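Local coordinates for protein 3-phosphoshikimate 1-carboxyvinyltransferase (Streptomyces sviceus, PDB 7M0O) that probably transfers the enolpyruvyl group of phosphoenolpyruvate to shikimate-3-phosphate, a late step on the pathway to chorismate, at residues A82-T87 and S153-T158; S113-D118 and V146-G151; L119-R124 and L134-A139; G170-V175 and V204-P209. One frame throughout, in Å; residues are numbered along the deposited sequence. Where two conformers were deposited one is given.

Overall arrangement
All four contacts lie on the same side of the chain's centre. Contact 1 is nearest the probable active site: it holds S153, S154 and Q155, predicted to bind shikimate-3-phosphate. Contact 2 adjoins it, centres about 11 Å apart, with L148 packed on L157 of contact 1. Contact 3 adjoins contact 2, centres about 13 Å apart, through the turn from helix 110-118 into strand 122-125. Contact 4 shares a sheet with contact 2, where V146 and L148 pair with R174. It also meets contact 1, since L157 packs on I173, V175 and F205. Contacts 3 and 4 are farthest apart, about 20 Å between centres. The potassium ion is bound in contact 2.

Contact 1 of 4, residues A82-T87 and S153-T158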
loop_
_atom_site.group_PDB
_atom_site.type_symbol
_atom_site.label_atom_id
_atom_site.label_comp_id
_atom_site.label_asym_id
_atom_site.label_seq_id
_atom_site.Cartn_x
_atom_site.Cartn_y
_atom_site.Cartn_z
ATOM N N ALA A 82 14.587 -6.429 1.365
ATOM C CA ALA A 82 15.119 -7.515 2.180
ATOM C C ALA A 82 14.391 -8.833 1.977
ATOM O O ALA A 82 14.972 -9.893 2.245
ATOM C CB ALA A 82 15.071 -7.133 3.662
ATOM N N ARG A 83 13.140 -8.805 1.519
ATOM C CA ARG A 83 12.398 -10.036 1.268
ATOM C C ARG A 83 12.312 -10.393 -0.208
ATOM O O ARG A 83 12.474 -11.566 -0.563
ATOM C CB ARG A 83 10.985 -9.930 1.847
ATOM C CG ARG A 83 10.989 -9.732 3.346
ATOM C CD ARG A 83 9.806 -8.884 3.789
ATOM N NE ARG A 83 9.766 -8.737 5.240
ATOM C CZ ARG A 83 8.842 -8.040 5.893
ATOM N NH1 ARG A 83 7.880 -7.413 5.227
ATOM N NH2 ARG A 83 8.884 -7.971 7.215
ATOM N N PHE A 84 12.100 -9.410 -1.087
ATOM C CA PHE A 84 11.897 -9.712 -2.503
ATOM C C PHE A 84 13.203 -10.019 -3.229
ATOM O O PHE A 84 13.223 -10.873 -4.119
ATOM C CB PHE A 84 11.193 -8.549 -3.205
ATOM C CG PHE A 84 9.721 -8.465 -2.935
ATOM C CD1 PHE A 84 9.104 -9.321 -2.028
ATOM C CD2 PHE A 84 8.943 -7.530 -3.604
ATOM C CE1 PHE A 84 7.747 -9.235 -1.788
ATOM C CE2 PHE A 84 7.576 -7.432 -3.367
ATOM C CZ PHE A 84 6.976 -8.287 -2.460
ATOM N N LEU A 85 14.294 -9.315 -2.923
ATOM C CA LEU A 85 15.543 -9.615 -3.623
ATOM C C LEU A 85 16.051 -11.030 -3.350
ATOM O O LEU A 85 16.469 -11.698 -4.307
ATOM C CB LEU A 85 16.609 -8.562 -3.290
ATOM C CG LEU A 85 16.484 -7.240 -4.046
ATOM C CD1 LEU A 85 17.766 -6.438 -3.926
ATOM C CD2 LEU A 85 16.138 -7.454 -5.521
ATOM N N PRO A 86 16.069 -11.541 -2.115
ATOM C CA PRO A 86 16.457 -12.954 -1.936
ATOM C C PRO A 86 15.552 -13.915 -2.667
ATOM O O PRO A 86 16.013 -14.968 -3.130
ATOM C CB PRO A 86 16.373 -13.150 -0.421
ATOM C CG PRO A 86 16.616 -11.758 0.141
ATOM C CD PRO A 86 15.904 -10.851 -0.819
ATOM N N THR A 87 14.268 -13.579 -2.772
ATOM C CA THR A 87 13.328 -14.431 -3.500
ATOM C C THR A 87 13.662 -14.484 -4.988
ATOM O O THR A 87 13.722 -15.565 -5.589
ATOM C CB THR A 87 11.902 -13.920 -3.297
ATOM O OG1 THR A 87 11.563 -13.932 -1.911
ATOM C CG2 THR A 87 10.894 -14.780 -4.094
ATOM N N SER A 153 2.124 -11.194 8.610
ATOM C CA SER A 153 2.600 -10.273 7.589
ATOM C C SER A 153 2.205 -10.771 6.204
ATOM O O SER A 153 2.337 -11.957 5.889
ATOM C CB SER A 153 4.116 -10.118 7.669
ATOM O OG SER A 153 4.749 -10.978 6.742
ATOM N N SER A 154 1.727 -9.847 5.371
ATOM C CA SER A 154 1.210 -10.213 4.061
ATOM C C SER A 154 2.302 -10.352 3.008
ATOM O O SER A 154 2.046 -10.935 1.946
ATOM C CB SER A 154 0.177 -9.176 3.607
ATOM O OG SER A 154 0.635 -7.859 3.858
ATOM N N GLN A 155 3.506 -9.829 3.268
ATOM C CA GLN A 155 4.546 -9.827 2.245
ATOM C C GLN A 155 5.100 -11.218 1.960
ATOM O O GLN A 155 5.658 -11.423 0.880
ATOM C CB GLN A 155 5.686 -8.885 2.642
ATOM C CG GLN A 155 5.555 -7.489 2.036
ATOM C CD GLN A 155 6.711 -6.575 2.395
ATOM O OE1 GLN A 155 7.829 -6.759 1.925
ATOM N NE2 GLN A 155 6.444 -5.581 3.240
ATOM N N TYR A 156 4.965 -12.171 2.896
ATOM C CA TYR A 156 5.535 -13.503 2.682
ATOM C C TYR A 156 4.706 -14.306 1.693
ATOM O O TYR A 156 5.260 -14.955 0.799
ATOM C CB TYR A 156 5.650 -14.268 4.007
ATOM C CG TYR A 156 6.477 -13.550 5.055
ATOM C CD1 TYR A 156 7.614 -12.842 4.700
ATOM C CD2 TYR A 156 6.093 -13.554 6.389
ATOM C CE1 TYR A 156 8.364 -12.165 5.648
ATOM C CE2 TYR A 156 6.844 -12.882 7.354
ATOM C CZ TYR A 156 7.976 -12.188 6.968
ATOM O OH TYR A 156 8.720 -11.512 7.904
ATOM N N LEU A 157 3.378 -14.289 1.837
ATOM C CA LEU A 157 2.546 -14.948 0.838
ATOM C C LEU A 157 2.739 -14.307 -0.529
ATOM O O LEU A 157 2.846 -15.009 -1.548
ATOM C CB LEU A 157 1.075 -14.910 1.271
ATOM C CG LEU A 157 0.114 -15.454 0.212
ATOM C CD1 LEU A 157 0.460 -16.903 -0.169
ATOM C CD2 LEU A 157 -1.339 -15.349 0.673
ATOM N N THR A 158 2.830 -12.976 -0.570
ATOM C CA THR A 158 2.939 -12.298 -1.856
ATOM C C THR A 158 4.270 -12.602 -2.539
ATOM O O THR A 158 4.314 -12.804 -3.761
ATOM C CB THR A 158 2.721 -10.796 -1.641
ATOM O OG1 THR A 158 1.311 -10.553 -1.545
ATOM C CG2 THR A 158 3.319 -9.964 -2.757
#
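The carbonyl O of R83 is gripped twice from T87: by OG1 at 2.9 Å and weakly by the backbone N. This bridges one turn of helix 79-90. The R83 side chain runs the other way, to helix 155-163. CG lies beside the backbone N (chi1 -62°) and the chain bends at chi2, which carries the guanidinium between Q155 and Y156. Q155 comes to its edge. R83 NH1 stands 3.1 Å from Q155 NE2, but both are donors and no bond forms. The amide and guanidinium planes are 66° apart. Y156 sends CE1 over one guanidinium face, 3.7 Å from R83 NE. Its hydroxyl has a weak bond to P108 O. F84 turns its ring edge to the carbonyl of Q155, with CE1 4.0 Å from Q155 O. F84 CZ also touches the methyl CG2 of T158 at 4.0 Å, while T158 OG1 bonds to T187. Beside R83 lies R107, predicted to bind phosphoenolpyruvate. Q155 is predicted to bind both substrates. Helices 79-90 and 155-163 thus meet beside the predicted substrate-binding residues S153, S154 and Q155, consistent with the active-site cleft of the EPSP synthase fold.

Contact 2 of 4, residues S113-D118 and V146-G151; sequences SRALRD and VTLDAG. With K (potassium ion), chain C.
A115 and V146 meet where helix 110-118 packs on strand 144-147, an outermost strand of a mixed four-stranded sheet. This is helix-on-sheet packing within the EPSP synthase fold. V146 does the touching with CG2, which is anti to the backbone N. It lies 4.0 Å from A115 CB and also approaches A115 O. The other methyl, CG1, sits between the backbone N and the carbonyl carbon (chi1 59°) and packs on I173 of the next strand. The CB of D118 extends the apolar patch, 4.3 Å from V146 CG2. L148 closes it more loosely, with CD1 4.5 Å from A115 CB. From helix 155-163, L160 touches A115 and L157 touches L148.

R114 has the most area buried here. Its chain bends at chi2 and chi3, which folds the guanidinium across L148 and D149. The carbonyl O of T147 lies over one face, offset toward the rim. The salt bridge to D149 is long, R114 NH1 to D149 OD2 at 3.7 Å. The carboxylate oxygen is well out of the guanidinium plane, so only charge acts. R114 was modelled in two conformers, so these details are doubtful.

A water joins the two segments at the helix end. It donates to D118 OD2 at 2.8 Å and accepts from T147 N at 3.0 Å. Past that end the potassium ion is bound by two successive carbonyls, R117 O at 3.0 Å and D118 O at 2.8 Å.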
loop_
_atom_site.group_PDB
_atom_site.type_symbol
_atom_site.label_atom_id
_atom_site.label_comp_id
_atom_site.label_asym_id
_atom_site.label_seq_id
_atom_site.Cartn_x
_atom_site.Cartn_y
_atom_site.Cartn_z
ATOM N N SER A 113 11.788 -17.637 4.523
ATOM C CA SER A 113 12.997 -18.439 4.339
ATOM C C SER A 113 12.734 -19.911 4.637
ATOM O O SER A 113 13.404 -20.782 4.065
ATOM C CB SER A 113 14.138 -17.892 5.194
ATOM O OG SER A 113 13.970 -18.251 6.550
ATOM N N ARG A 114 11.774 -20.207 5.519
ATOM C CA ARG A 114 11.393 -21.599 5.743
ATOM C C ARG A 114 10.714 -22.182 4.512
ATOM O O ARG A 114 10.971 -23.334 4.141
ATOM C CB ARG A 114 10.486 -21.697 6.971
ATOM C CG ARG A 114 9.858 -23.063 7.205
ATOM C CD ARG A 114 8.359 -22.909 7.394
ATOM N NE ARG A 114 7.796 -22.152 6.281
ATOM C CZ ARG A 114 6.830 -21.246 6.387
ATOM N NH1 ARG A 114 6.280 -20.967 7.556
ATOM N NH2 ARG A 114 6.414 -20.633 5.303
ATOM N N ALA A 115 9.854 -21.394 3.861
ATOM C CA ALA A 115 9.179 -21.853 2.653
ATOM C C ALA A 115 10.163 -22.060 1.508
ATOM O O ALA A 115 10.035 -23.030 0.757
ATOM C CB ALA A 115 8.085 -20.850 2.265
ATOM N N LEU A 116 11.162 -21.173 1.363
ATOM C CA LEU A 116 12.141 -21.333 0.287
ATOM C C LEU A 116 12.969 -22.599 0.490
ATOM O O LEU A 116 13.298 -23.297 -0.481
ATOM C CB LEU A 116 13.064 -20.118 0.211
ATOM C CG LEU A 116 12.417 -18.841 -0.345
ATOM C CD1 LEU A 116 13.366 -17.614 -0.190
ATOM C CD2 LEU A 116 12.020 -19.008 -1.806
ATOM N N ARG A 117 13.345 -22.880 1.737
ATOM C CA ARG A 117 14.100 -24.094 2.034
ATOM C C ARG A 117 13.235 -25.349 1.921
ATOM O O ARG A 117 13.713 -26.395 1.454
ATOM C CB ARG A 117 14.747 -23.963 3.406
ATOM C CG ARG A 117 15.914 -22.947 3.388
ATOM C CD ARG A 117 16.485 -22.762 4.782
ATOM N NE ARG A 117 15.576 -22.015 5.650
ATOM C CZ ARG A 117 15.804 -21.781 6.939
ATOM N NH1 ARG A 117 16.925 -22.223 7.499
ATOM N NH2 ARG A 117 14.928 -21.081 7.668
ATOM N N ASP A 118 11.958 -25.269 2.312
ATOM C CA ASP A 118 11.032 -26.365 2.022
ATOM C C ASP A 118 11.025 -26.682 0.528
ATOM O O ASP A 118 10.938 -27.848 0.132
ATOM C CB ASP A 118 9.608 -26.029 2.476
ATOM C CG ASP A 118 9.411 -26.145 3.982
ATOM O OD1 ASP A 118 10.326 -26.642 4.681
ATOM O OD2 ASP A 118 8.338 -25.717 4.480
ATOM N N VAL A 146 3.851 -26.255 -1.254
ATOM C CA VAL A 146 4.506 -25.649 -0.098
ATOM C C VAL A 146 3.416 -25.136 0.836
ATOM O O VAL A 146 2.355 -24.696 0.384
ATOM C CB VAL A 146 5.492 -24.539 -0.525
ATOM C CG1 VAL A 146 4.770 -23.435 -1.304
ATOM C CG2 VAL A 146 6.284 -24.003 0.681
ATOM N N THR A 147 3.658 -25.227 2.138
ATOM C CA THR A 147 2.719 -24.744 3.144
ATOM C C THR A 147 3.353 -23.556 3.855
ATOM O O THR A 147 4.410 -23.694 4.480
ATOM C CB THR A 147 2.348 -25.847 4.141
ATOM O OG1 THR A 147 1.771 -26.957 3.440
ATOM C CG2 THR A 147 1.337 -25.329 5.163
ATOM N N LEU A 148 2.716 -22.394 3.757
ATOM C CA LEU A 148 3.246 -21.171 4.344
ATOM C C LEU A 148 2.556 -20.899 5.673
ATOM O O LEU A 148 1.327 -20.996 5.773
ATOM C CB LEU A 148 3.052 -19.990 3.391
ATOM C CG LEU A 148 3.326 -18.607 3.974
ATOM C CD1 LEU A 148 4.814 -18.347 4.060
ATOM C CD2 LEU A 148 2.671 -17.570 3.109
ATOM N N ASP A 149 3.347 -20.552 6.688
ATOM C CA ASP A 149 2.787 -20.206 7.987
ATOM C C ASP A 149 2.868 -18.700 8.230
ATOM O O ASP A 149 3.450 -18.258 9.227
ATOM C CB ASP A 149 3.505 -20.983 9.093
ATOM C CG ASP A 149 3.039 -22.431 9.186
ATOM O OD1 ASP A 149 1.831 -22.655 9.438
ATOM O OD2 ASP A 149 3.877 -23.344 8.997
ATOM N N ALA A 150 2.293 -17.907 7.329
ATOM C CA ALA A 150 2.297 -16.445 7.429
ATOM C C ALA A 150 0.862 -15.953 7.615
ATOM O O ALA A 150 0.276 -15.337 6.715
ATOM C CB ALA A 150 2.955 -15.797 6.207
ATOM N N GLY A 151 0.299 -16.216 8.792
ATOM C CA GLY A 151 -0.992 -15.661 9.147
ATOM C C GLY A 151 -0.874 -14.279 9.759
ATOM O O GLY A 151 -1.778 -13.838 10.475
HETATM K K K C . 13.148 -29.281 0.939
HETATM O O HOH W 1 6.114 -26.644 3.092
#

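Contact 3 of 4, residues L119-R124 and L134-A139; sequences LGVDLR and LTVRAA
The guanidinium groups of R124 and R137 lie flat on each other, centres 3.6 Å apart and planes at 7°. R124 NH1 sits over the centre of the R137 group. R137 NH1 covers one face of R124, offset toward the rim. A water at the edge of R137 accepts from NH1 at 2.8 Å. The stack rides on one face of a beta hairpin, strands 122-125 and 134-139. The acid of D122 probably eases the meeting of the two like charges. R124 grips its carboxylate side-on, with NE on OD1 at 2.9 Å and NH2 on OD2 at 3.0 Å; both oxygens use their syn lone pairs. The carboxylate also lies against R137 CD. With an alanine at D122, the R124 guanidinium would probably lose both bonds, be set free to turn, and leave two stacked cations without their nearby acid.

R124 and T135 form a hydrogen-bonded antiparallel pair, with R124 N to T135 O at 2.9 Å and T135 N to R124 O at 2.8 Å. L123 and V136 form the non-hydrogen-bonded pair next to it. Their side chains take the other face, where L123 packs on L116 of helix 110-118. V136 also meets V121, CG1 to CG1 at 3.8 Å.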
loop_
_atom_site.group_PDB
_atom_site.type_symbol
_atom_site.label_atom_id
_atom_site.label_comp_id
_atom_site.label_asym_id
_atom_site.label_seq_id
_atom_site.Cartn_x
_atom_site.Cartn_y
_atom_site.Cartn_z
ATOM N N LEU A 119 11.114 -25.644 -0.311
ATOM C CA LEU A 119 11.137 -25.733 -1.771
ATOM C C LEU A 119 12.513 -26.081 -2.352
ATOM O O LEU A 119 12.678 -26.062 -3.583
ATOM C CB LEU A 119 10.663 -24.416 -2.383
ATOM C CG LEU A 119 9.157 -24.183 -2.260
ATOM C CD1 LEU A 119 8.796 -22.751 -2.627
ATOM C CD2 LEU A 119 8.434 -25.182 -3.158
ATOM N N GLY A 120 13.494 -26.386 -1.520
ATOM C CA GLY A 120 14.760 -26.895 -2.008
ATOM C C GLY A 120 15.850 -25.867 -2.201
ATOM O O GLY A 120 16.895 -26.202 -2.773
ATOM N N VAL A 121 15.644 -24.630 -1.762
ATOM C CA VAL A 121 16.664 -23.603 -1.904
ATOM C C VAL A 121 17.730 -23.804 -0.833
ATOM O O VAL A 121 17.420 -24.034 0.344
ATOM C CB VAL A 121 16.047 -22.195 -1.816
ATOM C CG1 VAL A 121 17.142 -21.128 -1.905
ATOM C CG2 VAL A 121 15.027 -21.995 -2.947
ATOM N N ASP A 122 18.989 -23.736 -1.250
ATOM C CA ASP A 122 20.119 -23.729 -0.323
ATOM C C ASP A 122 20.250 -22.306 0.192
ATOM O O ASP A 122 20.958 -21.482 -0.382
ATOM C CB ASP A 122 21.399 -24.179 -1.017
ATOM C CG ASP A 122 22.596 -24.222 -0.079
ATOM O OD1 ASP A 122 22.547 -23.631 1.024
ATOM O OD2 ASP A 122 23.608 -24.851 -0.458
ATOM N N LEU A 123 19.533 -22.006 1.269
ATOM C CA LEU A 123 19.596 -20.721 1.949
ATOM C C LEU A 123 20.122 -20.962 3.357
ATOM O O LEU A 123 19.667 -21.880 4.051
ATOM C CB LEU A 123 18.210 -20.045 1.988
ATOM C CG LEU A 123 18.043 -18.649 2.588
ATOM C CD1 LEU A 123 16.788 -18.045 2.005
ATOM C CD2 LEU A 123 17.935 -18.737 4.123
ATOM N N ARG A 124 21.064 -20.131 3.781
ATOM C CA ARG A 124 21.684 -20.260 5.086
ATOM C C ARG A 124 21.670 -18.912 5.790
ATOM O O ARG A 124 22.124 -17.909 5.232
ATOM C CB ARG A 124 23.120 -20.789 4.960
ATOM C CG ARG A 124 23.184 -22.126 4.252
ATOM C CD ARG A 124 24.604 -22.633 4.087
ATOM N NE ARG A 124 24.720 -23.545 2.950
ATOM C CZ ARG A 124 25.874 -24.058 2.538
ATOM N NH1 ARG A 124 27.000 -23.751 3.176
ATOM N NH2 ARG A 124 25.912 -24.869 1.490
ATOM N N LEU A 134 22.128 -13.399 5.249
ATOM C CA LEU A 134 21.842 -14.748 4.783
ATOM C C LEU A 134 22.435 -14.934 3.400
ATOM O O LEU A 134 22.617 -13.971 2.644
ATOM C CB LEU A 134 20.339 -15.030 4.766
ATOM C CG LEU A 134 19.473 -14.071 3.950
ATOM C CD1 LEU A 134 19.329 -14.590 2.507
ATOM C CD2 LEU A 134 18.114 -13.906 4.593
ATOM N N THR A 135 22.705 -16.184 3.057
ATOM C CA THR A 135 23.395 -16.512 1.819
ATOM C C THR A 135 22.557 -17.503 1.022
ATOM O O THR A 135 22.145 -18.532 1.563
ATOM C CB THR A 135 24.782 -17.075 2.138
ATOM O OG1 THR A 135 25.542 -16.060 2.811
ATOM C CG2 THR A 135 25.516 -17.500 0.865
ATOM N N VAL A 136 22.298 -17.186 -0.249
ATOM C CA VAL A 136 21.568 -18.071 -1.160
ATOM C C VAL A 136 22.525 -18.624 -2.207
ATOM O O VAL A 136 23.041 -17.875 -3.051
ATOM C CB VAL A 136 20.400 -17.359 -1.858
ATOM C CG1 VAL A 136 19.640 -18.357 -2.761
ATOM C CG2 VAL A 136 19.470 -16.679 -0.854
ATOM N N ARG A 137 22.720 -19.941 -2.189
ATOM C CA ARG A 137 23.400 -20.661 -3.269
ATOM C C ARG A 137 22.318 -21.168 -4.213
ATOM O O ARG A 137 21.809 -22.281 -4.071
ATOM C CB ARG A 137 24.253 -21.786 -2.704
ATOM C CG ARG A 137 25.417 -21.270 -1.838
ATOM C CD ARG A 137 25.959 -22.331 -0.870
ATOM N NE ARG A 137 27.246 -21.961 -0.273
ATOM C CZ ARG A 137 27.400 -21.220 0.826
ATOM N NH1 ARG A 137 26.344 -20.752 1.472
ATOM N NH2 ARG A 137 28.619 -20.947 1.285
ATOM N N ALA A 138 21.952 -20.322 -5.177
ATOM C CA ALA A 138 20.763 -20.525 -5.997
ATOM C C ALA A 138 21.034 -21.469 -7.168
ATOM O O ALA A 138 22.101 -21.424 -7.790
ATOM C CB ALA A 138 20.270 -19.168 -6.524
ATOM N N ALA A 139 20.044 -22.314 -7.468
ATOM C CA ALA A 139 20.059 -23.173 -8.652
ATOM C C ALA A 139 18.634 -23.362 -9.170
ATOM O O ALA A 139 18.236 -24.467 -9.554
ATOM C CB ALA A 139 20.706 -24.525 -8.349
HETATM O O HOH W 2 19.367 -23.446 -4.212
HETATM O O HOH W 3 23.536 -20.887 1.081
#

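Contact 4 of 4, residues G170-V175 and V204-P209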
loop_
_atom_site.group_PDB
_atom_site.type_symbol
_atom_site.label_atom_id
_atom_site.label_comp_id
_atom_site.label_asym_id
_atom_site.label_seq_id
_atom_site.Cartn_x
_atom_site.Cartn_y
_atom_site.Cartn_z
ATOM N N GLY A 170 5.693 -24.671 -11.375
ATOM C CA GLY A 170 4.648 -23.914 -10.717
ATOM C C GLY A 170 4.600 -24.209 -9.228
ATOM O O GLY A 170 5.318 -25.060 -8.700
ATOM N N LEU A 171 3.734 -23.477 -8.530
ATOM C CA LEU A 171 3.574 -23.653 -7.094
ATOM C C LEU A 171 2.127 -23.969 -6.732
ATOM O O LEU A 171 1.180 -23.550 -7.415
ATOM C CB LEU A 171 4.037 -22.391 -6.323
ATOM C CG LEU A 171 5.552 -22.163 -6.337
ATOM C CD1 LEU A 171 5.864 -20.841 -5.596
ATOM C CD2 LEU A 171 6.281 -23.324 -5.675
ATOM N N ARG A 172 1.976 -24.725 -5.649
ATOM C CA ARG A 172 0.703 -24.929 -4.961
ATOM C C ARG A 172 0.928 -24.491 -3.514
ATOM O O ARG A 172 1.434 -25.268 -2.697
ATOM C CB ARG A 172 0.245 -26.387 -5.059
ATOM C CG ARG A 172 -0.295 -26.801 -6.416
ATOM C CD ARG A 172 -0.824 -28.240 -6.377
ATOM N NE ARG A 172 -2.060 -28.351 -5.597
ATOM C CZ ARG A 172 -3.282 -28.326 -6.121
ATOM N NH1 ARG A 172 -3.446 -28.188 -7.433
ATOM N NH2 ARG A 172 -4.345 -28.438 -5.327
ATOM N N ILE A 173 0.563 -23.245 -3.204
ATOM C CA ILE A 173 0.836 -22.620 -1.913
ATOM C C ILE A 173 -0.369 -22.819 -0.998
ATOM O O ILE A 173 -1.436 -22.241 -1.227
ATOM C CB ILE A 173 1.153 -21.125 -2.073
ATOM C CG1 ILE A 173 2.276 -20.926 -3.094
ATOM C CG2 ILE A 173 1.486 -20.505 -0.715
ATOM C CD1 ILE A 173 2.363 -19.500 -3.700
ATOM N N ARG A 174 -0.183 -23.590 0.072
ATOM C CA ARG A 174 -1.227 -23.823 1.061
ATOM C C ARG A 174 -1.109 -22.815 2.204
ATOM O O ARG A 174 -0.048 -22.689 2.826
ATOM C CB ARG A 174 -1.139 -25.261 1.576
ATOM C CG ARG A 174 -2.242 -25.654 2.552
ATOM C CD ARG A 174 -2.221 -27.158 2.856
ATOM N NE ARG A 174 -2.991 -27.918 1.871
ATOM C CZ ARG A 174 -2.487 -28.868 1.086
ATOM N NH1 ARG A 174 -1.201 -29.194 1.166
ATOM N NH2 ARG A 174 -3.271 -29.494 0.216
ATOM N N VAL A 175 -2.193 -22.084 2.460
ATOM C CA VAL A 175 -2.289 -21.215 3.625
ATOM C C VAL A 175 -3.531 -21.564 4.447
ATOM O O VAL A 175 -3.715 -22.703 4.877
ATOM C CB VAL A 175 -2.332 -19.731 3.232
ATOM C CG1 VAL A 175 -2.202 -18.867 4.477
ATOM C CG2 VAL A 175 -1.252 -19.397 2.207
ATOM N N VAL A 204 -5.463 -23.309 -1.086
ATOM C CA VAL A 204 -4.282 -23.483 -1.932
ATOM C C VAL A 204 -4.354 -22.525 -3.116
ATOM O O VAL A 204 -5.326 -22.539 -3.880
ATOM C CB VAL A 204 -4.145 -24.934 -2.436
ATOM C CG1 VAL A 204 -2.963 -25.052 -3.396
ATOM C CG2 VAL A 204 -3.992 -25.901 -1.267
ATOM N N PHE A 205 -3.308 -21.720 -3.284
ATOM C CA PHE A 205 -3.138 -20.904 -4.471
ATOM C C PHE A 205 -2.330 -21.700 -5.488
ATOM O O PHE A 205 -1.247 -22.208 -5.170
ATOM C CB PHE A 205 -2.427 -19.589 -4.137
ATOM C CG PHE A 205 -3.177 -18.692 -3.174
ATOM C CD1 PHE A 205 -3.950 -17.640 -3.640
ATOM C CD2 PHE A 205 -3.076 -18.889 -1.809
ATOM C CE1 PHE A 205 -4.623 -16.803 -2.758
ATOM C CE2 PHE A 205 -3.743 -18.060 -0.911
ATOM C CZ PHE A 205 -4.523 -17.009 -1.391
ATOM N N VAL A 206 -2.857 -21.805 -6.703
ATOM C CA VAL A 206 -2.307 -22.668 -7.746
ATOM C C VAL A 206 -1.714 -21.760 -8.820
ATOM O O VAL A 206 -2.439 -21.176 -9.638
ATOM C CB VAL A 206 -3.376 -23.608 -8.318
ATOM C CG1 VAL A 206 -2.813 -24.411 -9.470
ATOM C CG2 VAL A 206 -3.912 -24.506 -7.222
ATOM N N VAL A 207 -0.393 -21.630 -8.822
ATOM C CA VAL A 207 0.319 -20.675 -9.666
ATOM C C VAL A 207 1.048 -21.457 -10.752
ATOM O O VAL A 207 1.859 -22.334 -10.426
ATOM C CB VAL A 207 1.313 -19.823 -8.856
ATOM C CG1 VAL A 207 1.894 -18.719 -9.748
ATOM C CG2 VAL A 207 0.626 -19.240 -7.626
ATOM N N PRO A 208 0.838 -21.133 -12.028
ATOM C CA PRO A 208 1.412 -21.920 -13.116
ATOM C C PRO A 208 2.847 -21.520 -13.407
ATOM O O PRO A 208 3.280 -20.406 -13.068
ATOM C CB PRO A 208 0.490 -21.585 -14.299
ATOM C CG PRO A 208 0.058 -20.178 -14.032
ATOM C CD PRO A 208 -0.059 -20.068 -12.525
ATOM N N PRO A 209 3.630 -22.416 -14.009
ATOM C CA PRO A 209 4.964 -22.057 -14.493
ATOM C C PRO A 209 4.849 -21.267 -15.791
ATOM O O PRO A 209 3.753 -21.000 -16.289
ATOM C CB PRO A 209 5.635 -23.417 -14.727
ATOM C CG PRO A 209 4.483 -24.288 -15.141
ATOM C CD PRO A 209 3.292 -23.818 -14.312
#
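Four backbone hydrogen bonds join L171 to V207 and I173 to F205. Each residue gives one and takes one. The shortest runs from F205 N to I173 O at 2.8 Å; the straightest runs from V207 N to L171 O, at 167°. R172 with V206 and R174 with V204 are the non-hydrogen-bonded pairs. A CA-H...O contact of 3.2 Å from V204 CA to I173 O adds to the pairing.

The arginines pack on valines on one face. R172 lies alongside V206, pointing the same way. V206 CG2 sits over one face of its guanidinium, 3.7 Å from R172 NH1. The bend at chi3 (71°) sets R172 NE and NH2 each 4.1 Å from V204 CG1. The same methyl lies 3.9 Å from R172 CB. E201 gives R172 a long, weak ion pair. A serine in place of R172 would probably uncover V206 CG2 and leave E201 without this partner. R174 NE rests on V204 CG2.

The opposite face is apolar. I173 CD1 meets V207 CG2 at 4.3 Å. V175 CG2 comes to the edge of the F205 ring, 4.2 Å from CE2. Helix 155-163 covers this face, with L157 and L160 on I173.

Where strand 171-174 begins, P209 lies against the backbone of G170, with P209 CB 3.6 Å from G170 N. Strand 171-174 runs parallel to 144-147 and antiparallel to 204-207, the mixed four-stranded sheet typical of the EPSP synthase fold.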